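Local coordinates for protein FIG000988: Predicted permease (PDB 6MJP) that probably forms part of an ABC transporter complex that moves lipopolysaccharide from the inner membrane toward the outer membrane, at residues Asn171-Gln176 / Val187-Ser192; Gly210-Gly215 / Met223-Asp228. One frame throughout, in Å; residues are numbered along the deposited sequence.

Interaction 1 (Asn171-Gln176 / Val187-Ser192); sequences NVFVAQ and VMFSHS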
loop_
_atom_site.group_PDB
_atom_site.type_symbol
_atom_site.label_atom_id
_atom_site.label_comp_id
_atom_site.label_asym_id
_atom_site.label_seq_id
_atom_site.Cartn_x
_atom_site.Cartn_y
_atom_site.Cartn_z
ATOM N N ASN D 171 39.686 12.905 5.120
ATOM C CA ASN D 171 39.788 13.884 6.201
ATOM C C ASN D 171 39.248 13.286 7.507
ATOM O O ASN D 171 38.266 13.760 8.085
ATOM C CB ASN D 171 39.055 15.190 5.828
ATOM C CG ASN D 171 39.591 16.404 6.530
ATOM O OD1 ASN D 171 40.795 16.514 6.762
ATOM N ND2 ASN D 171 38.696 17.327 6.878
ATOM N N VAL D 172 39.907 12.208 7.948
ATOM C CA VAL D 172 39.456 11.407 9.084
ATOM C C VAL D 172 39.847 12.064 10.401
ATOM O O VAL D 172 40.893 12.710 10.522
ATOM C CB VAL D 172 40.041 9.984 8.992
ATOM C CG1 VAL D 172 39.462 9.095 10.073
ATOM C CG2 VAL D 172 39.793 9.401 7.621
ATOM N N PHE D 173 38.991 11.876 11.406
ATOM C CA PHE D 173 39.241 12.280 12.785
ATOM C C PHE D 173 38.878 11.115 13.695
ATOM O O PHE D 173 37.728 10.669 13.695
ATOM C CB PHE D 173 38.419 13.518 13.156
ATOM C CG PHE D 173 38.312 13.758 14.642
ATOM C CD1 PHE D 173 39.286 14.483 15.312
ATOM C CD2 PHE D 173 37.242 13.262 15.373
ATOM C CE1 PHE D 173 39.198 14.704 16.677
ATOM C CE2 PHE D 173 37.151 13.477 16.740
ATOM C CZ PHE D 173 38.127 14.201 17.391
ATOM N N VAL D 174 39.837 10.641 14.486
ATOM C CA VAL D 174 39.622 9.517 15.391
ATOM C C VAL D 174 39.873 9.976 16.822
ATOM O O VAL D 174 40.944 10.519 17.129
ATOM C CB VAL D 174 40.523 8.321 15.037
ATOM C CG1 VAL D 174 40.208 7.143 15.940
ATOM C CG2 VAL D 174 40.336 7.936 13.594
ATOM N N ALA D 175 38.893 9.748 17.696
ATOM C CA ALA D 175 38.957 10.161 19.090
ATOM C C ALA D 175 38.860 8.941 19.987
ATOM O O ALA D 175 37.975 8.102 19.805
ATOM C CB ALA D 175 37.835 11.144 19.433
ATOM N N GLN D 176 39.759 8.844 20.961
ATOM C CA GLN D 176 39.741 7.743 21.925
ATOM C C GLN D 176 39.998 8.345 23.302
ATOM O O GLN D 176 41.147 8.598 23.674
ATOM C CB GLN D 176 40.770 6.676 21.574
ATOM C CG GLN D 176 40.927 5.592 22.623
ATOM C CD GLN D 176 42.056 4.631 22.307
ATOM O OE1 GLN D 176 42.372 4.391 21.141
ATOM N NE2 GLN D 176 42.674 4.079 23.347
ATOM N N VAL D 187 44.066 11.164 20.313
ATOM C CA VAL D 187 43.253 11.786 19.277
ATOM C C VAL D 187 44.166 11.950 18.071
ATOM O O VAL D 187 45.224 12.584 18.177
ATOM C CB VAL D 187 42.678 13.151 19.708
ATOM C CG1 VAL D 187 42.179 13.924 18.500
ATOM C CG2 VAL D 187 41.556 12.989 20.715
ATOM N N MET D 188 43.785 11.365 16.935
ATOM C CA MET D 188 44.581 11.467 15.719
ATOM C C MET D 188 43.727 11.998 14.582
ATOM O O MET D 188 42.524 11.736 14.523
ATOM C CB MET D 188 45.198 10.121 15.326
ATOM C CG MET D 188 44.221 9.016 15.016
ATOM S SD MET D 188 45.057 7.443 15.249
ATOM C CE MET D 188 44.732 7.163 16.992
ATOM N N PHE D 189 44.370 12.743 13.683
ATOM C CA PHE D 189 43.727 13.381 12.544
ATOM C C PHE D 189 44.613 13.209 11.322
ATOM O O PHE D 189 45.795 13.561 11.358
ATOM C CB PHE D 189 43.487 14.868 12.799
ATOM C CG PHE D 189 42.588 15.513 11.788
ATOM C CD1 PHE D 189 41.218 15.483 11.958
ATOM C CD2 PHE D 189 43.105 16.141 10.663
ATOM C CE1 PHE D 189 40.378 16.066 11.036
ATOM C CE2 PHE D 189 42.263 16.726 9.734
ATOM C CZ PHE D 189 40.896 16.687 9.927
ATOM N N SER D 190 44.041 12.691 10.239
ATOM C CA SER D 190 44.819 12.463 9.028
ATOM C C SER D 190 44.133 13.076 7.812
ATOM O O SER D 190 43.169 13.838 7.948
ATOM C CB SER D 190 45.047 10.967 8.823
ATOM O OG SER D 190 43.838 10.313 8.502
ATOM N N HIS D 191 44.626 12.773 6.619
ATOM C CA HIS D 191 44.020 13.306 5.412
ATOM C C HIS D 191 43.167 12.269 4.687
ATOM O O HIS D 191 42.126 12.617 4.125
ATOM C CB HIS D 191 45.105 13.863 4.474
ATOM C CG HIS D 191 45.556 15.257 4.810
ATOM N ND1 HIS D 191 46.736 15.524 5.472
ATOM C CD2 HIS D 191 44.987 16.461 4.559
ATOM C CE1 HIS D 191 46.872 16.832 5.619
ATOM N NE2 HIS D 191 45.824 17.422 5.074
ATOM N N SER D 192 43.562 10.995 4.732
ATOM C CA SER D 192 42.891 9.909 4.026
ATOM C C SER D 192 43.186 8.587 4.730
ATOM O O SER D 192 44.292 8.380 5.232
ATOM C CB SER D 192 43.344 9.847 2.562
ATOM O OG SER D 192 43.241 11.113 1.936
#
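Three groups of residues 187-192 close on the carbonyl oxygen of Val172. Ser190 N donates to Val172 O at 3.2 Å, tilted 27° from the carbonyl plane. Phe189 CA adds a weaker C-H contact to the same oxygen, which also sits over one face of the Phe189 ring, nearer its rim than its centre. Phe189 reaches back across the strand because its CG stands anti to the backbone N (chi1 -168°). Its CD1 meets Phe173 CB at 3.6 Å, and the two aromatic side chains cross at about a right angle. Farther along this face the ring carbon Phe173 CE1 touches Val187 CG1 at 3.6 Å, and the small Ala175 completes the row. On the reverse face, Val174 CB packs on Met188 CG at 3.8 Å, between paired backbones: Val174 N to Met188 O is 2.9 Å and nearly straight, and Met188 N returns a bond to Val174 O. At the far end Asn171 N gives a 2.7 Å bond to His191 O from above the carbonyl plane. Asn171 has a left-handed backbone, a conformation asparagine tolerates well; its amide stands nearly perpendicular to the Phe189 ring, with ND2 bonded to Asp162. The pair is an antiparallel hairpin at the middle of the periplasmic beta-jellyroll sheet, flanked by strands 158-160 and 210-214. Leu207 of strand 203-208 packs on Val174 and Met188, whereas Phe158 and Phe177 of the LptG chain meet the rings of Phe173 and Phe189.

Interaction 2 (Gly210-Gly215 / Met223-Asp228); sequences GTRYEG and MITNFD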
loop_
_atom_site.group_PDB
_atom_site.type_symbol
_atom_site.label_atom_id
_atom_site.label_comp_id
_atom_site.label_asym_id
_atom_site.label_seq_id
_atom_site.Cartn_x
_atom_site.Cartn_y
_atom_site.Cartn_z
ATOM N N GLY D 210 48.943 11.908 8.422
ATOM C CA GLY D 210 48.352 12.615 9.536
ATOM C C GLY D 210 49.289 12.701 10.723
ATOM O O GLY D 210 50.484 12.416 10.620
ATOM N N THR D 211 48.729 13.117 11.859
ATOM C CA THR D 211 49.450 13.178 13.125
ATOM C C THR D 211 48.547 12.634 14.227
ATOM O O THR D 211 47.335 12.874 14.217
ATOM C CB THR D 211 49.907 14.616 13.448
ATOM O OG1 THR D 211 48.799 15.513 13.324
ATOM C CG2 THR D 211 50.967 15.055 12.473
ATOM N N ARG D 212 49.125 11.866 15.147
ATOM C CA ARG D 212 48.405 11.333 16.297
ATOM C C ARG D 212 48.884 12.027 17.563
ATOM O O ARG D 212 50.086 12.239 17.736
ATOM C CB ARG D 212 48.612 9.824 16.427
ATOM C CG ARG D 212 48.260 9.289 17.791
ATOM C CD ARG D 212 48.134 7.789 17.786
ATOM N NE ARG D 212 47.676 7.301 19.081
ATOM C CZ ARG D 212 47.306 6.050 19.320
ATOM N NH1 ARG D 212 47.332 5.151 18.347
ATOM N NH2 ARG D 212 46.908 5.699 20.533
ATOM N N TYR D 213 47.948 12.384 18.444
ATOM C CA TYR D 213 48.245 13.125 19.671
ATOM C C TYR D 213 47.803 12.289 20.867
ATOM O O TYR D 213 46.603 12.162 21.125
ATOM C CB TYR D 213 47.553 14.493 19.668
ATOM C CG TYR D 213 47.819 15.316 18.417
ATOM C CD1 TYR D 213 47.080 15.116 17.259
ATOM C CD2 TYR D 213 48.808 16.291 18.396
ATOM C CE1 TYR D 213 47.323 15.858 16.113
ATOM C CE2 TYR D 213 49.059 17.037 17.255
ATOM C CZ TYR D 213 48.315 16.819 16.119
ATOM O OH TYR D 213 48.561 17.559 14.986
ATOM N N GLU D 214 48.767 11.719 21.599
ATOM C CA GLU D 214 48.489 10.882 22.767
ATOM C C GLU D 214 48.618 11.722 24.033
ATOM O O GLU D 214 49.716 12.167 24.382
ATOM C CB GLU D 214 49.439 9.686 22.823
ATOM C CG GLU D 214 49.055 8.654 23.876
ATOM C CD GLU D 214 49.940 7.422 23.859
ATOM O OE1 GLU D 214 51.172 7.575 23.755
ATOM O OE2 GLU D 214 49.399 6.296 23.945
ATOM N N GLY D 215 47.508 11.921 24.734
ATOM C CA GLY D 215 47.547 12.735 25.930
ATOM C C GLY D 215 46.153 13.044 26.436
ATOM O O GLY D 215 45.167 12.454 25.998
ATOM N N MET D 223 52.507 12.696 23.342
ATOM C CA MET D 223 53.360 12.008 22.383
ATOM C C MET D 223 52.735 12.184 21.008
ATOM O O MET D 223 51.607 11.746 20.775
ATOM C CB MET D 223 53.536 10.525 22.714
ATOM C CG MET D 223 54.713 9.900 21.977
ATOM S SD MET D 223 54.498 8.152 21.605
ATOM C CE MET D 223 54.367 7.461 23.252
ATOM N N ILE D 224 53.463 12.837 20.110
ATOM C CA ILE D 224 52.979 13.165 18.779
ATOM C C ILE D 224 53.626 12.200 17.802
ATOM O O ILE D 224 54.855 12.077 17.763
ATOM C CB ILE D 224 53.295 14.621 18.409
ATOM C CG1 ILE D 224 53.062 15.541 19.607
ATOM C CG2 ILE D 224 52.440 15.062 17.239
ATOM C CD1 ILE D 224 51.649 15.510 20.129
ATOM N N THR D 225 52.809 11.522 17.010
ATOM C CA THR D 225 53.291 10.588 16.000
ATOM C C THR D 225 52.894 11.133 14.634
ATOM O O THR D 225 51.709 11.130 14.289
ATOM C CB THR D 225 52.707 9.190 16.221
ATOM O OG1 THR D 225 52.662 8.895 17.626
ATOM C CG2 THR D 225 53.549 8.139 15.510
ATOM N N ASN D 226 53.870 11.616 13.865
ATOM C CA ASN D 226 53.637 12.021 12.483
ATOM C C ASN D 226 53.814 10.788 11.609
ATOM O O ASN D 226 54.913 10.231 11.524
ATOM C CB ASN D 226 54.581 13.141 12.057
ATOM C CG ASN D 226 54.301 14.439 12.775
ATOM O OD1 ASN D 226 53.646 14.452 13.811
ATOM N ND2 ASN D 226 54.803 15.543 12.230
ATOM N N PHE D 227 52.735 10.362 10.963
ATOM C CA PHE D 227 52.705 9.103 10.239
ATOM C C PHE D 227 52.350 9.347 8.781
ATOM O O PHE D 227 51.501 10.189 8.470
ATOM C CB PHE D 227 51.697 8.116 10.871
ATOM C CG PHE D 227 50.310 8.682 11.060
ATOM C CD1 PHE D 227 49.370 8.619 10.041
ATOM C CD2 PHE D 227 49.943 9.257 12.265
ATOM C CE1 PHE D 227 48.098 9.137 10.218
ATOM C CE2 PHE D 227 48.671 9.772 12.446
ATOM C CZ PHE D 227 47.749 9.711 11.423
ATOM N N ASP D 228 53.024 8.625 7.886
ATOM C CA ASP D 228 52.532 8.520 6.519
ATOM C C ASP D 228 51.484 7.421 6.419
ATOM O O ASP D 228 50.508 7.556 5.674
ATOM C CB ASP D 228 53.687 8.256 5.548
ATOM C CG ASP D 228 54.722 9.379 5.536
ATOM O OD1 ASP D 228 54.381 10.530 5.889
ATOM O OD2 ASP D 228 55.883 9.107 5.158
#
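Phe227 lays its ring flat against the backbone of Gly210, and here the two strands are closely packed. Gly210 CA lies 3.9 Å from the ring centroid and 29° off its normal, a CH-pi contact; glycine suits the place because the aromatic face can rest directly on the main chain. The ring gets there with CG between the backbone N and the carbonyl carbon (chi1 52°), which folds it over the partner strand, its edge near Arg212 N. Beneath it, Gly210 N bonds to Phe227 O and Phe227 N to Gly210 O, each at 3.1 Å. Reciprocal pairs recur at Arg212 with Thr225 and at Glu214 with Met223, the regular pattern of an antiparallel beta hairpin. This hairpin ends the larger sheet of the jellyroll within the chain, but residues 223-227 pair in turn with an antiparallel strand of the LptC chain, carrying the sheet across the subunit interface. The face of Thr211, Tyr213, Ile224 and Asn226 is also well filled. Ile224 CD1 meets Tyr213 CD2 at 3.4 Å, and Thr211 lies alongside Asn226, its methyl toward the amide. Tyr213 OH and Thr211 OG1 share a hydrogen bond of 2.6 Å, and that phenol also bonds to Leu183 N of the LptG chain. On the other face the buried Glu214 runs beside Met223, whose flexible thioether bends so that its CE approaches Glu214 OE1. Packing is looser at the partly solvent-exposed pair Arg212 and Thr225, whose side chains come together only at their CB atoms, 4.1 Å apart; from there the extended arginine chain leads away from strand 223-227, and its cationic end makes a cation-pi contact with Phe42 of the LptC chain.

Interactions 1 and 2 are neighbouring antiparallel hairpins of one sheet, their centres about 10 Å apart. Strands 186-190 and 210-214 are neighbours, joined by probable backbone hydrogen bonds from Tyr213 N to Val187 O and Thr211 N to Phe189 O, while Met188 packs against Arg212. Interaction 1 lies in the middle of the sheet; its side-chain contacts are mainly apolar, with aromatic rings turned to LptG and aliphatic groups to strand 203-208. Interaction 2 lies at the sheet's end and mixes apolar packing with hydroxyl, amide and charged groups, in keeping with its partners in both LptG and LptC. Both contacts are partly buried, but only the second passes the sheet on to another subunit.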